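Local structure of type IV pilus biogenesis factor PilY1 (Pseudomonas aeruginosa, 3HX6) at residues Leu277-Leu282 with Val308-Gln313; Asp221-Leu226 with Leu239-Arg244; Asn249-Pro254 with Ala268-Leu273; Gln313-Ala318 with Tyr369-Gln374. The protein primes assembly of type IV pili, probably counteracts their retraction in a calcium-dependent way, and supports twitching motility and adhesion to host cells. The protein carries 3 engineered substitutions. All coordinates share one frame; numbering follows the deposited sequence.

In the fold
All four contacts lie in the beta-propeller part of the C-terminal domain and follow in the chain in the order 2, 3, 1, 4. Interaction 2 pairs two strands of one four-stranded antiparallel sheet. Interactions 3 and 1 belong to the next such sheet, of strands 251-257, 267-272, 276-281 and 307-317. Interaction 4 starts from the last of these strands, shares Q313 with interaction 1, and crosses to strand 367-373 of the following sheet. Centres lie about 8 Å (2 and 3) to 17 Å (2 and 4) apart. Successive sheets pack on one another; the calcium ion is held in the loop between strands 251-257 and 267-272, about 12 Å from the nearest side chains of interactions 1 and 3.

Interaction 1 of 4, residues Leu277-Leu282 with Val308-Gln313; sequences LWRFDL and VSFGGQ
R279 and S309 grip each other twice. The backbone N of S309 donates to R279 O at 2.8 Å, and R279 NE donates back to S309 OG at 2.9 Å, nearly straight (173°) and in the plane of the guanidinium. S309 OG is in turn a donor to D281 OD2; the 2.4 Å between them is very short, and the exact length is doubtful. The same carboxylate oxygen takes a salt bridge from R279 NH2 (3.0 Å), met on its syn side. A bend at chi3 (76°) brings the guanidinium round so that its edge meets S309 OG, and the F310 ring covers one of its faces, F310 CE2 lying 3.6 Å from R279 CZ with the two planes 38° apart. At the D281 end a water links F310 N to D281 OD1. On the other side of the strand, V308 lies beside F280, CG2 to F280 CE1 at 4.0 Å, an antiparallel non-hydrogen-bonded pair. Toward partly exposed G312 and Q313 the fit is looser: a water between R279 N and Q313 O takes the place of a direct bond, and the one close touch is the edge of the W278 ring on the G312 carbonyl, CZ3 to O at 3.1 Å. Strand 276-281 has 307-317 on one flank and 267-272 on the other, bonded through W278 and F280. R279 NH1 reaches beyond the sheet to D373 and to the carbonyl of Q375, Y267 gives its cation a pi face, and F280 and V308 pack onto strand 235-241 of the preceding sheet.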
loop_
_atom_site.group_PDB
_atom_site.type_symbol
_atom_site.label_atom_id
_atom_site.label_comp_id
_atom_site.label_asym_id
_atom_site.label_seq_id
_atom_site.Cartn_x
_atom_site.Cartn_y
_atom_site.Cartn_z
ATOM N N LEU A 277 6.051 32.138 14.266
ATOM C CA LEU A 277 5.970 31.198 13.151
ATOM C C LEU A 277 6.505 31.994 11.964
ATOM O O LEU A 277 5.841 32.900 11.451
ATOM C CB LEU A 277 4.520 30.761 12.905
ATOM C CG LEU A 277 4.258 29.549 11.993
ATOM C CD1 LEU A 277 4.759 29.829 10.582
ATOM C CD2 LEU A 277 4.932 28.311 12.570
ATOM N N TRP A 278 7.714 31.661 11.535
ATOM C CA TRP A 278 8.345 32.378 10.438
ATOM C C TRP A 278 8.170 31.733 9.078
ATOM O O TRP A 278 8.017 30.523 8.976
ATOM C CB TRP A 278 9.854 32.498 10.680
ATOM C CG TRP A 278 10.230 33.114 11.981
ATOM C CD1 TRP A 278 10.580 32.464 13.130
ATOM C CD2 TRP A 278 10.281 34.513 12.276
ATOM N NE1 TRP A 278 10.850 33.377 14.129
ATOM C CE2 TRP A 278 10.673 34.642 13.630
ATOM C CE3 TRP A 278 10.035 35.674 11.525
ATOM C CZ2 TRP A 278 10.823 35.888 14.253
ATOM C CZ3 TRP A 278 10.186 36.918 12.144
ATOM C CH2 TRP A 278 10.577 37.012 13.497
ATOM N N ARG A 279 8.169 32.557 8.034
ATOM C CA ARG A 279 8.138 32.029 6.683
ATOM C C ARG A 279 9.373 32.624 6.030
ATOM O O ARG A 279 9.783 33.748 6.350
ATOM C CB ARG A 279 6.904 32.440 5.884
ATOM C CG ARG A 279 6.756 31.555 4.635
ATOM C CD ARG A 279 5.677 32.029 3.675
ATOM N NE ARG A 279 6.106 33.183 2.893
ATOM C CZ ARG A 279 5.336 33.796 2.000
ATOM N NH1 ARG A 279 4.099 33.363 1.780
ATOM N NH2 ARG A 279 5.803 34.831 1.316
ATOM N N PHE A 280 9.971 31.861 5.126
ATOM C CA PHE A 280 11.163 32.288 4.422
ATOM C C PHE A 280 10.891 32.098 2.941
ATOM O O PHE A 280 10.319 31.086 2.541
ATOM C CB PHE A 280 12.354 31.418 4.839
ATOM C CG PHE A 280 12.640 31.436 6.323
ATOM C CD1 PHE A 280 13.603 32.289 6.848
ATOM C CD2 PHE A 280 11.939 30.597 7.192
ATOM C CE1 PHE A 280 13.872 32.310 8.223
ATOM C CE2 PHE A 280 12.194 30.608 8.569
ATOM C CZ PHE A 280 13.165 31.468 9.086
ATOM N N ASP A 281 11.273 33.084 2.137
ATOM C CA ASP A 281 11.096 33.005 0.697
ATOM C C ASP A 281 12.351 32.339 0.159
ATOM O O ASP A 281 13.453 32.865 0.328
ATOM C CB ASP A 281 10.976 34.401 0.079
ATOM C CG ASP A 281 9.660 35.092 0.417
ATOM O OD1 ASP A 281 9.514 36.280 0.056
ATOM O OD2 ASP A 281 8.778 34.459 1.036
ATOM N N LEU A 282 12.190 31.181 -0.472
ATOM C CA LEU A 282 13.332 30.481 -1.032
ATOM C C LEU A 282 13.277 30.593 -2.550
ATOM O O LEU A 282 13.514 29.624 -3.266
ATOM C CB LEU A 282 13.344 29.007 -0.590
ATOM C CG LEU A 282 13.344 28.767 0.930
ATOM C CD1 LEU A 282 13.503 27.267 1.224
ATOM C CD2 LEU A 282 14.475 29.569 1.593
ATOM N N VAL A 308 13.865 36.230 4.743
ATOM C CA VAL A 308 12.775 35.984 5.664
ATOM C C VAL A 308 11.613 36.679 4.966
ATOM O O VAL A 308 11.776 37.781 4.442
ATOM C CB VAL A 308 13.002 36.652 7.034
ATOM C CG1 VAL A 308 11.867 36.276 7.972
ATOM C CG2 VAL A 308 14.343 36.236 7.611
ATOM N N SER A 309 10.453 36.033 4.946
ATOM C CA SER A 309 9.280 36.581 4.283
ATOM C C SER A 309 8.660 37.748 5.041
ATOM O O SER A 309 9.057 38.063 6.158
ATOM C CB SER A 309 8.213 35.488 4.118
ATOM O OG SER A 309 8.729 34.334 3.467
ATOM N N PHE A 310 7.687 38.395 4.410
ATOM C CA PHE A 310 6.955 39.477 5.047
ATOM C C PHE A 310 7.840 40.584 5.610
ATOM O O PHE A 310 7.507 41.187 6.631
ATOM C CB PHE A 310 6.102 38.879 6.167
ATOM C CG PHE A 310 5.370 37.621 5.762
ATOM C CD1 PHE A 310 5.281 36.541 6.631
ATOM C CD2 PHE A 310 4.769 37.521 4.511
ATOM C CE1 PHE A 310 4.603 35.382 6.254
ATOM C CE2 PHE A 310 4.088 36.364 4.128
ATOM C CZ PHE A 310 4.006 35.297 4.996
ATOM N N GLY A 311 8.966 40.836 4.955
ATOM C CA GLY A 311 9.868 41.881 5.406
ATOM C C GLY A 311 10.516 41.631 6.753
ATOM O O GLY A 311 11.075 42.549 7.354
ATOM N N GLY A 312 10.460 40.397 7.238
ATOM C CA GLY A 312 11.060 40.112 8.530
ATOM C C GLY A 312 10.020 39.956 9.624
ATOM O O GLY A 312 10.354 39.713 10.780
ATOM N N GLN A 313 8.753 40.115 9.259
ATOM C CA GLN A 313 7.659 39.963 10.207
ATOM C C GLN A 313 7.243 38.496 10.201
ATOM O O GLN A 313 7.183 37.869 9.143
ATOM C CB GLN A 313 6.457 40.808 9.783
ATOM C CG GLN A 313 5.296 40.785 10.779
ATOM C CD GLN A 313 4.016 41.357 10.190
ATOM O OE1 GLN A 313 4.042 42.042 9.159
ATOM N NE2 GLN A 313 2.889 41.085 10.844
HETATM O O HOH W 1 8.388 35.567 8.392
HETATM O O HOH W 2 8.230 38.029 1.490
#

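Interaction 2 of 4, residues Asp221-Leu226 with Leu239-Arg244; sequences DKAALL and LEVTGR
L225 and L239 exchange two backbone hydrogen bonds: L239 N donates to L225 O at 2.9 Å, in the carbonyl plane, and L225 N returns to L239 O at 3.0 Å from above that carbonyl's plane. L239 O is also approached by the CA of A224 at 3.3 Å, a CA-H...O contact. The two leucines lie side by side and point the same way, their CD2 methyls 4.0 Å apart; L225 reaches that position with CG anti to the backbone N (chi1 -176°). One step along, A224 sits opposite E240 in a non-hydrogen-bonded pair, its small CB resting against the E240 backbone. V241 N donates to A223 O at 3.0 Å, and a water accepts from A223 N and donates to V241 O. Next to it the CB of A223 touches V241 CG1 at 3.9 Å. On the face carrying A224 and E240, the extended K222 chain crosses E240, its CD against the carboxylate and NZ 3.6 Å from E240 OE1, a long and probably weak salt bridge near solvent. Farther out, N214 holds the segment from its other flank, through A224 N and the K222 carbonyl, while F280 of the next sheet covers L225 and L239, and L251 lies against A223 and L225. Residues 223-226 and 239-241 run at 159° to each other, in the hairpin of strands 223-229 and 235-241 that ends a four-stranded antiparallel sheet, the unit from which a beta-propeller is built.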
loop_
_atom_site.group_PDB
_atom_site.type_symbol
_atom_site.label_atom_id
_atom_site.label_comp_id
_atom_site.label_asym_id
_atom_site.label_seq_id
_atom_site.Cartn_x
_atom_site.Cartn_y
_atom_site.Cartn_z
ATOM N N ASP A 221 21.907 33.149 21.309
ATOM C CA ASP A 221 20.469 32.917 21.438
ATOM C C ASP A 221 19.626 33.426 20.278
ATOM O O ASP A 221 18.479 33.835 20.471
ATOM C CB ASP A 221 19.945 33.531 22.738
ATOM C CG ASP A 221 20.454 32.811 23.967
ATOM O OD1 ASP A 221 20.240 31.581 24.071
ATOM O OD2 ASP A 221 21.065 33.476 24.829
ATOM N N LYS A 222 20.185 33.397 19.074
ATOM C CA LYS A 222 19.447 33.850 17.904
ATOM C C LYS A 222 18.711 32.687 17.261
ATOM O O LYS A 222 18.958 31.525 17.582
ATOM C CB LYS A 222 20.391 34.467 16.873
ATOM C CG LYS A 222 21.093 35.728 17.348
ATOM C CD LYS A 222 22.090 36.203 16.307
ATOM C CE LYS A 222 22.866 37.423 16.779
ATOM N NZ LYS A 222 23.874 37.848 15.764
ATOM N N ALA A 223 17.797 33.017 16.359
ATOM C CA ALA A 223 17.034 32.022 15.626
ATOM C C ALA A 223 17.344 32.260 14.156
ATOM O O ALA A 223 17.325 33.399 13.700
ATOM C CB ALA A 223 15.546 32.198 15.890
ATOM N N ALA A 224 17.641 31.194 13.417
ATOM C CA ALA A 224 17.950 31.336 11.998
ATOM C C ALA A 224 17.725 30.047 11.226
ATOM O O ALA A 224 17.907 28.956 11.758
ATOM C CB ALA A 224 19.399 31.787 11.822
ATOM N N LEU A 225 17.313 30.176 9.970
ATOM C CA LEU A 225 17.115 29.006 9.131
ATOM C C LEU A 225 18.485 28.712 8.540
ATOM O O LEU A 225 19.143 29.606 8.008
ATOM C CB LEU A 225 16.125 29.291 7.992
ATOM C CG LEU A 225 15.784 28.067 7.127
ATOM C CD1 LEU A 225 14.900 27.114 7.936
ATOM C CD2 LEU A 225 15.061 28.494 5.849
ATOM N N LEU A 226 18.930 27.471 8.652
ATOM C CA LEU A 226 20.215 27.103 8.100
ATOM C C LEU A 226 19.964 26.325 6.818
ATOM O O LEU A 226 19.166 25.391 6.791
ATOM C CB LEU A 226 21.007 26.242 9.090
ATOM C CG LEU A 226 21.286 26.860 10.471
ATOM C CD1 LEU A 226 22.150 25.911 11.303
ATOM C CD2 LEU A 226 21.988 28.200 10.304
ATOM N N LEU A 239 19.573 32.371 7.249
ATOM C CA LEU A 239 18.533 33.384 7.238
ATOM C C LEU A 239 18.152 33.710 8.673
ATOM O O LEU A 239 17.303 33.046 9.276
ATOM C CB LEU A 239 17.316 32.873 6.463
ATOM C CG LEU A 239 17.259 33.098 4.949
ATOM C CD1 LEU A 239 18.645 33.237 4.362
ATOM C CD2 LEU A 239 16.491 31.949 4.304
ATOM N N GLU A 240 18.795 34.735 9.218
ATOM C CA GLU A 240 18.530 35.133 10.584
ATOM C C GLU A 240 17.195 35.836 10.680
ATOM O O GLU A 240 16.769 36.549 9.778
ATOM C CB GLU A 240 19.620 36.062 11.129
ATOM C CG GLU A 240 19.541 36.200 12.650
ATOM C CD GLU A 240 20.479 37.251 13.213
ATOM O OE1 GLU A 240 21.692 37.195 12.917
ATOM O OE2 GLU A 240 19.999 38.132 13.956
ATOM N N VAL A 241 16.549 35.613 11.804
ATOM C CA VAL A 241 15.261 36.182 12.089
ATOM C C VAL A 241 15.478 37.053 13.327
ATOM O O VAL A 241 16.305 36.714 14.168
ATOM C CB VAL A 241 14.286 35.016 12.330
ATOM C CG1 VAL A 241 13.811 34.999 13.761
ATOM C CG2 VAL A 241 13.191 35.064 11.315
ATOM N N THR A 242 14.771 38.177 13.429
ATOM C CA THR A 242 14.952 39.056 14.587
ATOM C C THR A 242 14.134 38.631 15.800
ATOM O O THR A 242 14.694 38.254 16.830
ATOM C CB THR A 242 14.595 40.523 14.250
ATOM O OG1 THR A 242 15.425 40.983 13.176
ATOM C CG2 THR A 242 14.818 41.421 15.462
ATOM N N GLY A 243 12.811 38.680 15.674
ATOM C CA GLY A 243 11.951 38.304 16.781
ATOM C C GLY A 243 12.148 39.273 17.933
ATOM O O GLY A 243 12.511 40.430 17.724
ATOM N N ARG A 244 11.913 38.800 19.151
ATOM C CA ARG A 244 12.085 39.625 20.344
ATOM C C ARG A 244 13.533 39.469 20.810
ATOM O O ARG A 244 13.990 38.358 21.044
ATOM C CB ARG A 244 11.119 39.155 21.433
ATOM C CG ARG A 244 9.647 39.249 21.037
ATOM C CD ARG A 244 8.886 38.033 21.539
ATOM N NE ARG A 244 9.139 37.818 22.954
ATOM C CZ ARG A 244 8.987 36.660 23.583
ATOM N NH1 ARG A 244 8.575 35.581 22.929
ATOM N NH2 ARG A 244 9.252 36.588 24.877
HETATM O O HOH W 3 17.129 35.681 16.297
#

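Interaction 3 of 4, residues Asn249-Pro254 with Ala268-Leu273; sequences NGLSSP and AYAGDL
Residues 251-254 and 268-272 run antiparallel, their directions 149° apart, and the backbones are joined by L273 N to G250 O (2.9 Å) and S252 N to G271 O (2.9 Å). Beyond S252 direct bonding gives way to a water that accepts from G271 N and donates to S253 O, while the CA of P254 makes a 3.1 Å CA-H...O contact with Y269 O. At the loop end N249 crosses D272 at about a right angle. Its ND2 donates in its own amide plane to D272 OD1 at 3.0 Å, but meets that oxygen from above the carboxylate, 66° out of its plane. In D272, CG is wedged between backbone N and carbonyl carbon, and this chi1 of 66° directs the carboxylate to N249; the CB lies 3.1 Å from G250 O. OD1 has a second donor, the indole NE1 of W278, and OD2 takes the backbone N of N276, so the buried carboxylate is held at both oxygens. The N249 amide is further steadied by a weak bond from G250 N to N249 OD1. Farther along the same face, away from D272, the contact is apolar: L251 CD1 and P254 CB each touch the A270 CB at 3.9 Å. L273 lays its side chain along G250. S252 OG bonds to Y216, and Y269 OH reaches D373 of the following sheet. The hairpin of strands 251-257 and 267-272 carries at its turn the calcium-binding loop of D258, N260, D262, V264 and D266; strand 276-281 flanks it on one side, and L225 of strand 223-229 lies against L251, P254 and A268.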
loop_
_atom_site.group_PDB
_atom_site.type_symbol
_atom_site.label_atom_id
_atom_site.label_comp_id
_atom_site.label_asym_id
_atom_site.label_seq_id
_atom_site.Cartn_x
_atom_site.Cartn_y
_atom_site.Cartn_z
ATOM N N ASN A 249 16.249 32.589 22.073
ATOM C CA ASN A 249 15.503 32.127 20.910
ATOM C C ASN A 249 16.309 31.050 20.189
ATOM O O ASN A 249 17.489 30.843 20.473
ATOM C CB ASN A 249 15.197 33.277 19.939
ATOM C CG ASN A 249 13.980 32.985 19.056
ATOM O OD1 ASN A 249 13.366 31.922 19.166
ATOM N ND2 ASN A 249 13.626 33.930 18.182
ATOM N N GLY A 250 15.648 30.373 19.256
ATOM C CA GLY A 250 16.264 29.313 18.481
ATOM C C GLY A 250 15.207 28.886 17.482
ATOM O O GLY A 250 14.022 28.844 17.826
ATOM N N LEU A 251 15.601 28.589 16.250
ATOM C CA LEU A 251 14.621 28.190 15.248
ATOM C C LEU A 251 14.406 26.679 15.280
ATOM O O LEU A 251 15.359 25.920 15.403
ATOM C CB LEU A 251 15.074 28.618 13.850
ATOM C CG LEU A 251 13.963 28.535 12.801
ATOM C CD1 LEU A 251 12.889 29.573 13.145
ATOM C CD2 LEU A 251 14.522 28.795 11.415
ATOM N N SER A 252 13.154 26.249 15.151
ATOM C CA SER A 252 12.825 24.826 15.192
ATOM C C SER A 252 12.695 24.175 13.816
ATOM O O SER A 252 13.112 24.750 12.807
ATOM C CB SER A 252 11.535 24.623 15.988
ATOM O OG SER A 252 11.675 25.158 17.296
ATOM N N SER A 253 12.105 22.979 13.791
ATOM C CA SER A 253 11.927 22.202 12.566
ATOM C C SER A 253 11.151 22.934 11.480
ATOM O O SER A 253 10.022 23.374 11.692
ATOM C CB SER A 253 11.211 20.884 12.883
ATOM O OG SER A 253 11.779 20.259 14.019
ATOM N N PRO A 254 11.743 23.058 10.283
ATOM C CA PRO A 254 11.016 23.757 9.219
ATOM C C PRO A 254 10.158 22.824 8.380
ATOM O O PRO A 254 10.367 21.606 8.372
ATOM C CB PRO A 254 12.137 24.365 8.387
ATOM C CG PRO A 254 13.182 23.281 8.449
ATOM C CD PRO A 254 13.156 22.855 9.916
ATOM N N ALA A 268 9.683 28.139 3.145
ATOM C CA ALA A 268 9.976 27.321 4.307
ATOM C C ALA A 268 9.232 27.999 5.445
ATOM O O ALA A 268 9.177 29.228 5.510
ATOM C CB ALA A 268 11.485 27.296 4.596
ATOM N N TYR A 269 8.629 27.197 6.312
ATOM C CA TYR A 269 7.905 27.712 7.465
ATOM C C TYR A 269 8.515 27.053 8.694
ATOM O O TYR A 269 8.776 25.852 8.694
ATOM C CB TYR A 269 6.420 27.349 7.401
ATOM C CG TYR A 269 5.643 28.018 6.291
ATOM C CD1 TYR A 269 5.661 27.513 4.991
ATOM C CD2 TYR A 269 4.838 29.123 6.558
ATOM C CE1 TYR A 269 4.876 28.088 3.980
ATOM C CE2 TYR A 269 4.056 29.707 5.560
ATOM C CZ TYR A 269 4.076 29.181 4.275
ATOM O OH TYR A 269 3.267 29.727 3.298
ATOM N N ALA A 270 8.743 27.835 9.740
ATOM C CA ALA A 270 9.332 27.289 10.951
ATOM C C ALA A 270 9.015 28.145 12.168
ATOM O O ALA A 270 9.041 29.373 12.099
ATOM C CB ALA A 270 10.860 27.171 10.774
ATOM N N GLY A 271 8.704 27.494 13.281
ATOM C CA GLY A 271 8.431 28.234 14.497
ATOM C C GLY A 271 9.735 28.351 15.262
ATOM O O GLY A 271 10.745 27.760 14.862
ATOM N N ASP A 272 9.742 29.127 16.341
ATOM C CA ASP A 272 10.952 29.265 17.135
ATOM C C ASP A 272 10.616 29.166 18.627
ATOM O O ASP A 272 9.447 29.030 18.997
ATOM C CB ASP A 272 11.670 30.582 16.800
ATOM C CG ASP A 272 10.879 31.816 17.207
ATOM O OD1 ASP A 272 11.250 32.923 16.745
ATOM O OD2 ASP A 272 9.903 31.693 17.983
ATOM N N LEU A 273 11.638 29.211 19.474
ATOM C CA LEU A 273 11.435 29.114 20.914
ATOM C C LEU A 273 10.600 30.262 21.453
ATOM O O LEU A 273 10.012 30.157 22.525
ATOM C CB LEU A 273 12.783 29.083 21.645
ATOM C CG LEU A 273 13.679 27.876 21.354
ATOM C CD1 LEU A 273 14.974 27.991 22.149
ATOM C CD2 LEU A 273 12.939 26.591 21.717
HETATM O O HOH W 4 8.806 24.726 13.622
#

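Interaction 4 of 4, residues Gln313-Ala318 with Tyr369-Gln374; sequences QPLYSA and YGIWDQ
Y316 and Y369 meet obliquely, their ring centroids 5.1 Å apart and planes at 48°. Above one face of Y369, toward its rim, lies Y316 CE1, while A318 CB touches Y369 CE1 at 3.6 Å. The Y316 ring has I371 CD1 over a face, a CH-pi contact 3.8 Å from the centroid. The two hydroxyls converge on one water, 2.7 Å from Y316 OH and 2.9 Å from Y369 OH, at the end of an otherwise apolar contact; Y369 OH has further partners in Q326 and R389. Y316 CG lies anti to the backbone N (chi1 -169°), which lays one face of the ring against I371 CD1. The other branch of I371, CG2, slides past L315 in the opposite direction, 4.0 Å from L315 CG. L315 CD1 then rests 3.9 Å from D373 CG, against the carbon part of an aspartate whose OD2 bonds R279 and Y269 of the preceding sheet and whose OD1 takes the backbone N of Q375. No hydrogen bond joins the two segments directly, and their nearest CA atoms stay 7.3 Å or more apart. L315 and Y316 both face L277 in a classic beta bulge of strand 307-317, an outermost strand of its sheet. Residues 315-318 and 369-373 run nearly antiparallel, 168° apart, and meet through side chains alone, as in the apolar seam between consecutive sheets of a beta-propeller.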
loop_
_atom_site.group_PDB
_atom_site.type_symbol
_atom_site.label_atom_id
_atom_site.label_comp_id
_atom_site.label_asym_id
_atom_site.label_seq_id
_atom_site.Cartn_x
_atom_site.Cartn_y
_atom_site.Cartn_z
ATOM N N GLN A 313 8.753 40.115 9.259
ATOM C CA GLN A 313 7.659 39.963 10.207
ATOM C C GLN A 313 7.243 38.496 10.201
ATOM O O GLN A 313 7.183 37.869 9.143
ATOM C CB GLN A 313 6.457 40.808 9.783
ATOM C CG GLN A 313 5.296 40.785 10.779
ATOM C CD GLN A 313 4.016 41.357 10.190
ATOM O OE1 GLN A 313 4.042 42.042 9.159
ATOM N NE2 GLN A 313 2.889 41.085 10.844
ATOM N N PRO A 314 6.954 37.926 11.379
ATOM C CA PRO A 314 6.543 36.520 11.410
ATOM C C PRO A 314 5.089 36.405 10.966
ATOM O O PRO A 314 4.313 37.357 11.098
ATOM C CB PRO A 314 6.739 36.138 12.876
ATOM C CG PRO A 314 6.403 37.436 13.592
ATOM C CD PRO A 314 7.118 38.467 12.741
ATOM N N LEU A 315 4.720 35.253 10.420
ATOM C CA LEU A 315 3.345 35.047 9.983
ATOM C C LEU A 315 2.428 35.180 11.193
ATOM O O LEU A 315 1.296 35.657 11.087
ATOM C CB LEU A 315 3.175 33.641 9.399
ATOM C CG LEU A 315 1.771 33.261 8.920
ATOM C CD1 LEU A 315 1.483 33.948 7.574
ATOM C CD2 LEU A 315 1.683 31.753 8.758
ATOM N N TYR A 316 2.940 34.757 12.344
ATOM C CA TYR A 316 2.169 34.760 13.578
ATOM C C TYR A 316 3.098 34.630 14.792
ATOM O O TYR A 316 4.229 34.154 14.673
ATOM C CB TYR A 316 1.197 33.569 13.529
ATOM C CG TYR A 316 0.138 33.546 14.602
ATOM C CD1 TYR A 316 0.302 32.795 15.769
ATOM C CD2 TYR A 316 -1.030 34.299 14.459
ATOM C CE1 TYR A 316 -0.679 32.798 16.774
ATOM C CE2 TYR A 316 -2.010 34.309 15.452
ATOM C CZ TYR A 316 -1.832 33.562 16.601
ATOM O OH TYR A 316 -2.812 33.585 17.569
ATOM N N SER A 317 2.625 35.080 15.951
ATOM C CA SER A 317 3.383 34.968 17.198
ATOM C C SER A 317 2.428 34.354 18.214
ATOM O O SER A 317 1.446 34.982 18.622
ATOM C CB SER A 317 3.860 36.336 17.677
ATOM O OG SER A 317 4.852 36.853 16.815
ATOM N N ALA A 318 2.724 33.120 18.606
ATOM C CA ALA A 318 1.896 32.364 19.536
ATOM C C ALA A 318 2.046 32.712 21.013
ATOM O O ALA A 318 3.142 32.662 21.569
ATOM C CB ALA A 318 2.153 30.860 19.337
ATOM N N TYR A 369 -2.537 25.801 16.242
ATOM C CA TYR A 369 -3.019 26.923 15.449
ATOM C C TYR A 369 -3.134 26.602 13.974
ATOM O O TYR A 369 -2.384 25.784 13.442
ATOM C CB TYR A 369 -2.073 28.131 15.565
ATOM C CG TYR A 369 -1.947 28.721 16.949
ATOM C CD1 TYR A 369 -0.929 28.317 17.808
ATOM C CD2 TYR A 369 -2.844 29.694 17.395
ATOM C CE1 TYR A 369 -0.801 28.866 19.081
ATOM C CE2 TYR A 369 -2.730 30.250 18.668
ATOM C CZ TYR A 369 -1.708 29.834 19.505
ATOM O OH TYR A 369 -1.588 30.375 20.761
ATOM N N GLY A 370 -4.074 27.283 13.327
ATOM C CA GLY A 370 -4.280 27.155 11.900
ATOM C C GLY A 370 -4.332 28.593 11.408
ATOM O O GLY A 370 -5.341 29.270 11.588
ATOM N N ILE A 371 -3.248 29.068 10.796
ATOM C CA ILE A 371 -3.179 30.445 10.313
ATOM C C ILE A 371 -3.202 30.564 8.789
ATOM O O ILE A 371 -2.462 29.888 8.085
ATOM C CB ILE A 371 -1.899 31.145 10.820
ATOM C CG1 ILE A 371 -1.848 31.104 12.347
ATOM C CG2 ILE A 371 -1.865 32.591 10.317
ATOM C CD1 ILE A 371 -3.006 31.800 13.031
ATOM N N TRP A 372 -4.041 31.455 8.283
ATOM C CA TRP A 372 -4.150 31.637 6.845
ATOM C C TRP A 372 -3.032 32.493 6.260
ATOM O O TRP A 372 -2.902 33.663 6.599
ATOM C CB TRP A 372 -5.495 32.277 6.509
ATOM C CG TRP A 372 -5.836 32.300 5.049
ATOM C CD1 TRP A 372 -5.142 31.714 4.028
ATOM C CD2 TRP A 372 -7.001 32.885 4.457
ATOM N NE1 TRP A 372 -5.806 31.894 2.841
ATOM C CE2 TRP A 372 -6.951 32.608 3.074
ATOM C CE3 TRP A 372 -8.087 33.614 4.964
ATOM C CZ2 TRP A 372 -7.950 33.034 2.186
ATOM C CZ3 TRP A 372 -9.082 34.041 4.080
ATOM C CH2 TRP A 372 -9.003 33.748 2.706
ATOM N N ASP A 373 -2.210 31.894 5.405
ATOM C CA ASP A 373 -1.156 32.636 4.720
ATOM C C ASP A 373 -1.793 32.862 3.347
ATOM O O ASP A 373 -1.919 31.926 2.569
ATOM C CB ASP A 373 0.112 31.793 4.560
ATOM C CG ASP A 373 1.236 32.559 3.886
ATOM O OD1 ASP A 373 0.969 33.667 3.363
ATOM O OD2 ASP A 373 2.382 32.057 3.870
ATOM N N GLN A 374 -2.205 34.094 3.058
ATOM C CA GLN A 374 -2.864 34.388 1.786
ATOM C C GLN A 374 -1.933 34.812 0.659
ATOM O O GLN A 374 -2.387 35.088 -0.452
ATOM C CB GLN A 374 -3.902 35.491 1.980
ATOM C CG GLN A 374 -4.779 35.326 3.195
ATOM C CD GLN A 374 -5.909 36.332 3.205
ATOM O OE1 GLN A 374 -6.386 36.737 4.259
ATOM N NE2 GLN A 374 -6.349 36.731 2.022
HETATM O O HOH W 5 -1.775 33.132 19.977
#